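Local coordinates for ruler protein (Pseudomonas aeruginosa, PDB 5CUK) that probably senses the length of the growing type III secretion needle as a molecular ruler, this chain being its substrate-specificity-switch domain, at residues 14-17 against 18-22. Residues are numbered along the deposited sequence; the frame is centred on the assembly and turned at random.
Sequences LARL and LDAVQ
R16 and D19, three residues apart on the amphipathic helix 11-29, join in an i to i+3 salt bridge: NH1 of R16 lies 2.9 Å from OD2 of D19. The helix packs on a mixed four-stranded sheet, in a domain related to the flagellar hook-length control protein FliK. The arginine reaches its partner by a bend in its chain; CG leaves anti to the backbone N, then chi2 of 81° turns the rest forward along the helix. The carboxylate carbon CG of D19 sits at the edge of the guanidinium and in its plane, but the two planar groups are twisted 56° apart, and NH1 alone makes the close approach. CB of A20 lies over one face of the guanidinium, with NH1 4.4 Å away, and R16 also rests on V40 and L42 of strand 35-42. The pair therefore ties one turn to the next at the border between the sheet and the more exposed side of the helix.

L14 and L18 meet elsewhere on the helix surface, in i to i+4 leucine packing. CD1 of L14 comes within 3.7 Å of CG of L18, the side chains crossing at a slant. L18 sends its CG anti to the carbonyl carbon (chi1 -71°), which swings the branch back over the preceding turn. Beyond them lies helix 77-87, with E79 against L14 and L84 against L18.

L17 and V21 face the sheet, both touching V50 of strand 46-54; between them the contact is looser, CD1 of L17 to CG2 of V21 at 4.2 Å. Regular i+4 backbone bonds run beneath, L18 N to L14 O being 2.8 Å. The valine methyl also leans on the preceding turn's backbone, its CG2 lying 3.3 Å from O of L17, the carbonyl oxygen that accepts the N-H of V21.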
loop_
_atom_site.group_PDB
_atom_site.type_symbol
_atom_site.label_atom_id
_atom_site.label_comp_id
_atom_site.label_asym_id
_atom_site.label_seq_id
_atom_site.Cartn_x
_atom_site.Cartn_y
_atom_site.Cartn_z
ATOM N N LEU A 14 5.673 -0.142 -8.703
ATOM C CA LEU A 14 4.927 1.027 -8.253
ATOM C C LEU A 14 3.545 1.024 -8.858
ATOM O O LEU A 14 2.544 1.102 -8.148
ATOM C CB LEU A 14 5.646 2.315 -8.628
ATOM C CG LEU A 14 4.925 3.599 -8.271
ATOM C CD1 LEU A 14 4.661 3.602 -6.794
ATOM C CD2 LEU A 14 5.771 4.801 -8.650
ATOM N N ALA A 15 3.486 0.899 -10.180
ATOM C CA ALA A 15 2.203 0.888 -10.871
ATOM C C ALA A 15 1.228 -0.156 -10.289
ATOM O O ALA A 15 0.090 0.177 -9.965
ATOM C CB ALA A 15 2.419 0.654 -12.366
ATOM N N ARG A 16 1.662 -1.399 -10.128
ATOM C CA ARG A 16 0.746 -2.461 -9.736
ATOM C C ARG A 16 0.326 -2.237 -8.289
ATOM O O ARG A 16 -0.840 -2.382 -7.935
ATOM C CB ARG A 16 1.379 -3.838 -9.933
ATOM C CG ARG A 16 0.517 -5.014 -9.429
ATOM C CD ARG A 16 -0.603 -5.465 -10.398
ATOM N NE ARG A 16 -1.659 -6.214 -9.687
ATOM C CZ ARG A 16 -2.841 -5.700 -9.331
ATOM N NH1 ARG A 16 -3.143 -4.449 -9.643
ATOM N NH2 ARG A 16 -3.735 -6.429 -8.667
ATOM N N LEU A 17 1.283 -1.814 -7.480
ATOM C CA LEU A 17 1.043 -1.507 -6.098
ATOM C C LEU A 17 -0.012 -0.406 -5.928
ATOM O O LEU A 17 -0.959 -0.554 -5.133
ATOM C CB LEU A 17 2.350 -1.107 -5.432
ATOM C CG LEU A 17 2.355 -1.057 -3.922
ATOM C CD1 LEU A 17 1.505 -2.168 -3.338
ATOM C CD2 LEU A 17 3.755 -1.178 -3.452
ATOM N N LEU A 18 0.140 0.684 -6.681
ATOM C CA LEU A 18 -0.776 1.811 -6.593
ATOM C C LEU A 18 -2.169 1.375 -6.993
ATOM O O LEU A 18 -3.128 1.658 -6.295
ATOM C CB LEU A 18 -0.303 2.982 -7.467
ATOM C CG LEU A 18 0.950 3.754 -7.003
ATOM C CD1 LEU A 18 1.188 4.982 -7.864
ATOM C CD2 LEU A 18 0.817 4.221 -5.537
ATOM N N ASP A 19 -2.281 0.695 -8.125
ATOM C CA ASP A 19 -3.542 0.118 -8.541
ATOM C C ASP A 19 -4.168 -0.795 -7.444
ATOM O O ASP A 19 -5.351 -0.672 -7.120
ATOM C CB ASP A 19 -3.333 -0.645 -9.840
ATOM C CG ASP A 19 -4.630 -1.131 -10.450
ATOM O OD1 ASP A 19 -5.612 -0.358 -10.537
ATOM O OD2 ASP A 19 -4.662 -2.304 -10.862
ATOM N N ALA A 20 -3.372 -1.679 -6.847
ATOM C CA ALA A 20 -3.881 -2.562 -5.784
ATOM C C ALA A 20 -4.422 -1.781 -4.564
ATOM O O ALA A 20 -5.536 -2.023 -4.119
ATOM C CB ALA A 20 -2.790 -3.531 -5.348
ATOM N N VAL A 21 -3.615 -0.858 -4.046
ATOM C CA VAL A 21 -3.995 -0.030 -2.921
ATOM C C VAL A 21 -5.297 0.669 -3.244
ATOM O O VAL A 21 -6.183 0.794 -2.397
ATOM C CB VAL A 21 -2.900 1.005 -2.572
ATOM C CG1 VAL A 21 -3.395 1.959 -1.561
ATOM C CG2 VAL A 21 -1.658 0.300 -2.030
ATOM N N GLN A 22 -5.469 1.093 -4.489
ATOM C CA GLN A 22 -6.672 1.831 -4.707
ATOM C C GLN A 22 -7.891 0.915 -4.714
ATOM O O GLN A 22 -8.920 1.305 -4.175
ATOM C CB GLN A 22 -6.618 2.652 -5.960
ATOM C CG GLN A 22 -7.919 3.469 -6.030
ATOM C CD GLN A 22 -7.915 4.489 -7.130
ATOM O OE1 GLN A 22 -7.462 4.224 -8.264
ATOM N NE2 GLN A 22 -8.458 5.684 -6.812
#